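Local atomic coordinates of 49 protein (Murid herpesvirus 4, PDB entry 6A4V), a protein that probably interacts with the host poly(ADP-ribose) polymerase 1 and thereby facilitates replication of this gammaherpesvirus. Residues V161-V172 against N218-L229. Sequence-based numbering, arbitrary orientation.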
ATOM      1  N   VAL B 161      17.542 -16.386 -17.248  1.00 63.99           N
ATOM      2  CA  VAL B 161      16.155 -16.629 -17.484  1.00 63.70           C
ATOM      3  C   VAL B 161      15.683 -15.848 -18.710  1.00 53.69           C
ATOM      4  O   VAL B 161      14.924 -16.353 -19.509  1.00 51.56           O
ATOM      5  CB  VAL B 161      15.355 -16.276 -16.223  1.00 61.01           C
ATOM      6  CG1 VAL B 161      13.867 -16.200 -16.484  1.00 64.78           C
ATOM      7  CG2 VAL B 161      15.683 -17.257 -15.110  1.00 63.94           C
ATOM      8  N   HIS B 162      16.126 -14.606 -18.839  1.00 48.95           N
ATOM      9  CA  HIS B 162      15.740 -13.777 -19.963  1.00 52.69           C
ATOM     10  C   HIS B 162      16.211 -14.407 -21.297  1.00 57.32           C
ATOM     11  O   HIS B 162      15.476 -14.438 -22.270  1.00 57.73           O
ATOM     12  CB  HIS B 162      16.272 -12.352 -19.737  1.00 63.56           C
ATOM     13  CG  HIS B 162      17.760 -12.221 -19.776  1.00 58.64           C
ATOM     14  ND1 HIS B 162      18.579 -12.713 -18.774  1.00 70.86           N
ATOM     15  CD2 HIS B 162      18.576 -11.647 -20.682  1.00 52.95           C
ATOM     16  CE1 HIS B 162      19.835 -12.433 -19.058  1.00 66.57           C
ATOM     17  NE2 HIS B 162      19.856 -11.791 -20.227  1.00 61.73           N
ATOM     18  N   GLU B 163      17.435 -14.945 -21.335  1.00 57.91           N
ATOM     19  CA  GLU B 163      17.930 -15.626 -22.528  1.00 63.73           C
ATOM     20  C   GLU B 163      16.924 -16.702 -22.949  1.00 61.01           C
ATOM     21  O   GLU B 163      16.485 -16.715 -24.099  1.00 64.67           O
ATOM     22  CB  GLU B 163      19.342 -16.171 -22.300  1.00 75.10           C
ATOM     23  CG  GLU B 163      20.431 -15.170 -22.675  1.00 74.87           C
ATOM     24  CD  GLU B 163      21.806 -15.474 -22.113  1.00 81.91           C
ATOM     25  OE1 GLU B 163      22.067 -16.661 -21.821  1.00 96.21           O
ATOM     26  OE2 GLU B 163      22.608 -14.521 -21.954  1.00 74.36           O
ATOM     27  N   TRP B 164      16.515 -17.545 -21.989  1.00 57.81           N
ATOM     28  CA  TRP B 164      15.544 -18.633 -22.209  1.00 50.29           C
ATOM     29  C   TRP B 164      14.191 -18.110 -22.688  1.00 60.44           C
ATOM     30  O   TRP B 164      13.580 -18.734 -23.545  1.00 59.36           O
ATOM     31  CB  TRP B 164      15.415 -19.477 -20.936  1.00 54.25           C
ATOM     32  CG  TRP B 164      14.536 -20.688 -20.990  1.00 42.06           C
ATOM     33  CD1 TRP B 164      14.963 -21.971 -21.168  1.00 41.94           C
ATOM     34  CD2 TRP B 164      13.154 -20.794 -20.594  1.00 36.83           C
ATOM     35  NE1 TRP B 164      13.920 -22.852 -21.045  1.00 39.54           N
ATOM     36  CE2 TRP B 164      12.784 -22.152 -20.732  1.00 35.24           C
ATOM     37  CE3 TRP B 164      12.154 -19.875 -20.279  1.00 41.02           C
ATOM     38  CZ2 TRP B 164      11.493 -22.617 -20.475  1.00 35.16           C
ATOM     39  CZ3 TRP B 164      10.876 -20.329 -20.025  1.00 32.99           C
ATOM     40  CH2 TRP B 164      10.558 -21.682 -20.100  1.00 36.43           C
ATOM     41  N   CYS B 165      13.723 -16.988 -22.132  1.00 60.59           N
ATOM     42  CA  CYS B 165      12.447 -16.398 -22.564  1.00 64.53           C
ATOM     43  C   CYS B 165      12.535 -15.956 -24.032  1.00 68.71           C
ATOM     44  O   CYS B 165      11.557 -16.062 -24.784  1.00 69.73           O
ATOM     45  CB  CYS B 165      12.037 -15.207 -21.699  1.00 68.64           C
ATOM     46  SG  CYS B 165      10.284 -14.770 -21.873  1.00 61.18           S
ATOM     47  N   ALA B 166      13.699 -15.429 -24.424  1.00 67.91           N
ATOM     48  CA  ALA B 166      13.900 -14.901 -25.764  1.00 75.21           C
ATOM     49  C   ALA B 166      13.849 -16.044 -26.796  1.00 78.08           C
ATOM     50  O   ALA B 166      13.093 -15.958 -27.771  1.00 92.31           O
ATOM     51  CB  ALA B 166      15.201 -14.131 -25.828  1.00 79.28           C
ATOM     52  N   CYS B 167      14.634 -17.109 -26.582  1.00 71.69           N
ATOM     53  CA  CYS B 167      14.591 -18.280 -27.463  1.00 75.57           C
ATOM     54  C   CYS B 167      13.152 -18.663 -27.787  1.00 76.68           C
ATOM     55  O   CYS B 167      12.767 -18.782 -28.950  1.00101.49           O
ATOM     56  CB  CYS B 167      15.219 -19.514 -26.836  1.00 71.23           C
ATOM     57  SG  CYS B 167      17.008 -19.365 -26.681  1.00 90.86           S
ATOM     58  N   PHE B 168      12.371 -18.862 -26.729  1.00 68.69           N
ATOM     59  CA  PHE B 168      11.219 -19.674 -26.809  1.00 60.67           C
ATOM     60  C   PHE B 168       9.967 -18.818 -27.040  1.00 61.98           C
ATOM     61  O   PHE B 168       8.898 -19.370 -27.196  1.00 64.29           O
ATOM     62  CB  PHE B 168      11.188 -20.558 -25.566  1.00 55.53           C
ATOM     63  CG  PHE B 168      12.302 -21.571 -25.513  1.00 62.19           C
ATOM     64  CD1 PHE B 168      12.551 -22.397 -26.598  1.00 73.29           C
ATOM     65  CD2 PHE B 168      13.064 -21.754 -24.371  1.00 76.19           C
ATOM     66  CE1 PHE B 168      13.541 -23.362 -26.552  1.00 65.50           C
ATOM     67  CE2 PHE B 168      14.070 -22.713 -24.327  1.00 72.94           C
ATOM     68  CZ  PHE B 168      14.308 -23.514 -25.421  1.00 74.21           C
ATOM     69  N   LEU B 169      10.100 -17.487 -27.081  1.00 64.26           N
ATOM     70  CA  LEU B 169       8.996 -16.632 -27.556  1.00 74.75           C
ATOM     71  C   LEU B 169       8.907 -16.699 -29.083  1.00 72.03           C
ATOM     72  O   LEU B 169       9.907 -16.469 -29.750  1.00 67.96           O
ATOM     73  CB  LEU B 169       9.247 -15.186 -27.121  1.00 78.55           C
ATOM     74  CG  LEU B 169       9.021 -14.884 -25.642  1.00 74.59           C
ATOM     75  CD1 LEU B 169       9.512 -13.483 -25.326  1.00 72.21           C
ATOM     76  CD2 LEU B 169       7.565 -15.087 -25.247  1.00 64.60           C
ATOM     77  N   THR B 170       7.710 -16.948 -29.633  1.00 80.08           N
ATOM     78  CA  THR B 170       7.547 -17.043 -31.099  1.00 85.30           C
ATOM     79  C   THR B 170       6.833 -15.804 -31.659  1.00 86.48           C
ATOM     80  O   THR B 170       5.708 -15.507 -31.280  1.00 77.95           O
ATOM     81  CB  THR B 170       6.836 -18.343 -31.490  1.00 82.07           C
ATOM     82  OG1 THR B 170       5.462 -18.265 -31.116  1.00 71.17           O
ATOM     83  CG2 THR B 170       7.488 -19.554 -30.855  1.00 84.12           C
ATOM     84  N   SER B 171       7.527 -15.115 -32.578  1.00102.30           N
ATOM     85  CA  SER B 171       7.025 -13.992 -33.401  1.00108.68           C
ATOM     86  C   SER B 171       6.385 -12.919 -32.506  1.00108.43           C
ATOM     87  O   SER B 171       5.158 -12.916 -32.286  1.00101.30           O
ATOM     88  CB  SER B 171       6.084 -14.468 -34.509  1.00109.07           C
ATOM     89  OG  SER B 171       4.811 -14.852 -34.006  1.00106.42           O
ATOM     90  N   VAL B 172       7.225 -12.009 -31.994  1.00 97.81           N
ATOM     91  CA  VAL B 172       6.743 -10.992 -31.072  1.00121.56           C
ATOM     92  C   VAL B 172       7.339  -9.599 -31.379  1.00139.65           C
ATOM     93  O   VAL B 172       7.048  -8.652 -30.645  1.00152.77           O
ATOM     94  CB  VAL B 172       7.009 -11.435 -29.618  1.00119.01           C
ATOM     95  CG1 VAL B 172       6.494 -12.841 -29.350  1.00112.74           C
ATOM     96  CG2 VAL B 172       8.478 -11.345 -29.251  1.00121.22           C
ATOM     97  N   ASN B 218       3.487 -18.070 -25.693  1.00 59.35           N
ATOM     98  CA  ASN B 218       4.282 -16.918 -25.327  1.00 64.32           C
ATOM     99  C   ASN B 218       4.019 -16.515 -23.861  1.00 66.11           C
ATOM    100  O   ASN B 218       4.931 -16.205 -23.106  1.00 70.05           O
ATOM    101  CB  ASN B 218       4.044 -15.775 -26.317  1.00 63.74           C
ATOM    102  CG  ASN B 218       4.863 -15.918 -27.584  1.00 66.75           C
ATOM    103  OD1 ASN B 218       5.670 -16.837 -27.709  1.00 76.22           O
ATOM    104  ND2 ASN B 218       4.677 -15.014 -28.532  1.00 68.55           N
ATOM    105  N   VAL B 219       2.752 -16.522 -23.459  1.00 66.29           N
ATOM    106  CA  VAL B 219       2.334 -16.102 -22.145  1.00 57.08           C
ATOM    107  C   VAL B 219       2.779 -17.150 -21.117  1.00 51.80           C
ATOM    108  O   VAL B 219       3.166 -16.814 -20.003  1.00 49.76           O
ATOM    109  CB  VAL B 219       0.805 -15.906 -22.114  1.00 57.15           C
ATOM    110  CG1 VAL B 219       0.208 -16.027 -20.721  1.00 58.74           C
ATOM    111  CG2 VAL B 219       0.398 -14.584 -22.730  1.00 60.45           C
ATOM    112  N   LEU B 220       2.634 -18.427 -21.456  1.00 54.26           N
ATOM    113  CA  LEU B 220       3.091 -19.478 -20.542  1.00 50.09           C
ATOM    114  C   LEU B 220       4.572 -19.297 -20.259  1.00 47.97           C
ATOM    115  O   LEU B 220       5.054 -19.499 -19.145  1.00 46.05           O
ATOM    116  CB  LEU B 220       2.905 -20.852 -21.157  1.00 47.04           C
ATOM    117  CG  LEU B 220       3.407 -21.974 -20.255  1.00 49.99           C
ATOM    118  CD1 LEU B 220       2.855 -21.821 -18.842  1.00 55.40           C
ATOM    119  CD2 LEU B 220       3.023 -23.328 -20.826  1.00 46.75           C
ATOM    120  N   VAL B 221       5.288 -18.949 -21.322  1.00 46.77           N
ATOM    121  CA  VAL B 221       6.684 -18.874 -21.276  1.00 44.93           C
ATOM    122  C   VAL B 221       7.040 -17.778 -20.295  1.00 47.52           C
ATOM    123  O   VAL B 221       7.951 -17.928 -19.486  1.00 56.41           O
ATOM    124  CB  VAL B 221       7.290 -18.548 -22.652  1.00 43.62           C
ATOM    125  CG1 VAL B 221       8.621 -17.838 -22.498  1.00 50.75           C
ATOM    126  CG2 VAL B 221       7.440 -19.774 -23.510  1.00 43.92           C
ATOM    127  N   TYR B 222       6.385 -16.640 -20.503  1.00 49.25           N
ATOM    128  CA  TYR B 222       6.692 -15.402 -19.790  1.00 49.56           C
ATOM    129  C   TYR B 222       6.443 -15.648 -18.298  1.00 49.42           C
ATOM    130  O   TYR B 222       7.267 -15.341 -17.490  1.00 57.96           O
ATOM    131  CB  TYR B 222       5.815 -14.284 -20.356  1.00 41.87           C
ATOM    132  CG  TYR B 222       5.790 -12.983 -19.597  1.00 44.63           C
ATOM    133  CD1 TYR B 222       6.661 -11.953 -19.924  1.00 40.00           C
ATOM    134  CD2 TYR B 222       4.855 -12.748 -18.602  1.00 38.26           C
ATOM    135  CE1 TYR B 222       6.607 -10.733 -19.274  1.00 38.91           C
ATOM    136  CE2 TYR B 222       4.775 -11.520 -17.961  1.00 42.80           C
ATOM    137  CZ  TYR B 222       5.676 -10.514 -18.278  1.00 42.71           C
ATOM    138  OH  TYR B 222       5.649  -9.292 -17.655  1.00 35.92           O
ATOM    139  N   TRP B 223       5.314 -16.276 -17.975  1.00 44.42           N
ATOM    140  CA  TRP B 223       5.014 -16.535 -16.591  1.00 51.07           C
ATOM    141  C   TRP B 223       5.907 -17.615 -15.988  1.00 51.02           C
ATOM    142  O   TRP B 223       6.158 -17.590 -14.789  1.00 45.65           O
ATOM    143  CB  TRP B 223       3.541 -16.846 -16.374  1.00 50.68           C
ATOM    144  CG  TRP B 223       2.742 -15.591 -16.495  1.00 49.60           C
ATOM    145  CD1 TRP B 223       1.905 -15.245 -17.511  1.00 53.89           C
ATOM    146  CD2 TRP B 223       2.735 -14.488 -15.585  1.00 51.16           C
ATOM    147  NE1 TRP B 223       1.368 -14.013 -17.290  1.00 45.87           N
ATOM    148  CE2 TRP B 223       1.844 -13.530 -16.104  1.00 55.02           C
ATOM    149  CE3 TRP B 223       3.305 -14.258 -14.331  1.00 51.54           C
ATOM    150  CZ2 TRP B 223       1.577 -12.324 -15.445  1.00 51.72           C
ATOM    151  CZ3 TRP B 223       3.020 -13.088 -13.669  1.00 37.64           C
ATOM    152  CH2 TRP B 223       2.209 -12.115 -14.245  1.00 50.93           C
ATOM    153  N   VAL B 224       6.432 -18.525 -16.803  1.00 48.89           N
ATOM    154  CA  VAL B 224       7.347 -19.476 -16.245  1.00 46.86           C
ATOM    155  C   VAL B 224       8.621 -18.704 -15.888  1.00 40.56           C
ATOM    156  O   VAL B 224       9.188 -18.900 -14.863  1.00 45.43           O
ATOM    157  CB  VAL B 224       7.655 -20.641 -17.212  1.00 48.47           C
ATOM    158  CG1 VAL B 224       9.032 -21.216 -16.980  1.00 50.12           C
ATOM    159  CG2 VAL B 224       6.638 -21.759 -17.135  1.00 46.18           C
ATOM    160  N   SER B 225       9.081 -17.870 -16.806  1.00 37.19           N
ATOM    161  CA  SER B 225      10.254 -17.091 -16.617  1.00 43.87           C
ATOM    162  C   SER B 225      10.080 -16.235 -15.346  1.00 43.96           C
ATOM    163  O   SER B 225      10.932 -16.212 -14.534  1.00 40.18           O
ATOM    164  CB  SER B 225      10.571 -16.216 -17.803  1.00 42.76           C
ATOM    165  OG  SER B 225      10.377 -16.881 -19.059  1.00 46.04           O
ATOM    166  N   VAL B 226       8.976 -15.504 -15.250  1.00 38.53           N
ATOM    167  CA  VAL B 226       8.724 -14.679 -14.110  1.00 37.99           C
ATOM    168  C   VAL B 226       8.726 -15.556 -12.862  1.00 33.43           C
ATOM    169  O   VAL B 226       9.288 -15.204 -11.855  1.00 37.53           O
ATOM    170  CB  VAL B 226       7.399 -13.903 -14.195  1.00 34.70           C
ATOM    171  CG1 VAL B 226       7.118 -13.229 -12.863  1.00 38.55           C
ATOM    172  CG2 VAL B 226       7.400 -12.901 -15.316  1.00 31.81           C
ATOM    173  N   PHE B 227       8.061 -16.688 -12.914  1.00 29.59           N
ATOM    174  CA  PHE B 227       8.052 -17.535 -11.714  1.00 33.74           C
ATOM    175  C   PHE B 227       9.469 -17.912 -11.252  1.00 34.62           C
ATOM    176  O   PHE B 227       9.710 -18.146 -10.015  1.00 36.87           O
ATOM    177  CB  PHE B 227       7.256 -18.803 -11.993  1.00 29.21           C
ATOM    178  CG  PHE B 227       7.133 -19.742 -10.825  1.00 28.95           C
ATOM    179  CD1 PHE B 227       6.363 -19.389  -9.727  1.00 31.21           C
ATOM    180  CD2 PHE B 227       7.672 -21.008 -10.864  1.00 34.10           C
ATOM    181  CE1 PHE B 227       6.262 -20.249  -8.649  1.00 38.01           C
ATOM    182  CE2 PHE B 227       7.542 -21.882  -9.788  1.00 37.05           C
ATOM    183  CZ  PHE B 227       6.832 -21.500  -8.677  1.00 34.78           C
ATOM    184  N   LYS B 228      10.374 -18.146 -12.221  1.00 37.98           N
ATOM    185  CA  LYS B 228      11.704 -18.667 -11.903  1.00 45.57           C
ATOM    186  C   LYS B 228      12.469 -17.509 -11.258  1.00 43.25           C
ATOM    187  O   LYS B 228      13.123 -17.726 -10.221  1.00 33.80           O
ATOM    188  CB  LYS B 228      12.364 -19.361 -13.108  1.00 50.83           C
ATOM    189  CG  LYS B 228      13.898 -19.405 -13.140  1.00 55.76           C
ATOM    190  CD  LYS B 228      14.513 -20.662 -12.525  1.00 61.07           C
ATOM    191  CE  LYS B 228      15.953 -20.929 -12.930  1.00 68.33           C
ATOM    192  NZ  LYS B 228      16.078 -21.537 -14.275  1.00 67.68           N
ATOM    193  N   LEU B 229      12.257 -16.285 -11.767  1.00 38.62           N
ATOM    194  CA  LEU B 229      12.926 -15.145 -11.185  1.00 33.85           C
ATOM    195  C   LEU B 229      12.476 -14.985  -9.730  1.00 34.81           C
ATOM    196  O   LEU B 229      13.318 -14.847  -8.823  1.00 42.84           O
ATOM    197  CB  LEU B 229      12.621 -13.880 -11.975  1.00 40.81           C
ATOM    198  CG  LEU B 229      13.590 -13.391 -13.048  1.00 48.06           C
ATOM    199  CD1 LEU B 229      13.254 -11.946 -13.365  1.00 56.52           C
ATOM    200  CD2 LEU B 229      15.057 -13.450 -12.649  1.00 51.30           C
TER
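N218 and T170 illustrate how a buried asparagine can hold a loop by its main chain. The N218 side chain first meets an apolar neighbour, its CB lying 3.7 Å from L169 CD2, and its CG keeps the same methyl company. CG stands anti to the carbonyl carbon (chi1 -82°), which carries the amide past L169 to the backbone of T170. There OD1 accepts the T170 N-H in its own carbonyl plane, on a lone pair, with T170 N to N218 OD1 at 2.8 Å. N218 ND2 returns a bond of 3.0 Å to T170 O, nearly in the plane of the amide but above the carbonyl plane of T170. Both bonds are fairly straight, and together they spend both ends of the N218 amide on one residue, which fixes the rotation of that amide.

These bonds lie where the chain leaves helix 161-168, a short helix whose axis runs antiparallel (174°) to segment 218-229, part of the longer helix 213-235, in a mostly helical protein of the BRRF1-like family. Between the helices, V221 CG1 sits 3.5 Å from C165 SG and also touches L169 CD2. V161 CG1 rests against S225 CB and S225 O; the serine hydroxyl turns back along its own helix, with S225 OG donating to V221 O at 2.7 Å. That carbonyl also accepts S225 N, from the opposite face of its plane, and lies at the edge of the W164 ring. The indole crosses V224 at about a right angle, W164 CH2 meeting V224 CG1 at 3.5 Å, while Y155 packs edge-to-face with the same ring. Beyond it, V161 CG2 presses tightly on K228 CG, and the lysine's bent chain carries NZ to a weak hydrogen bond with K157 O.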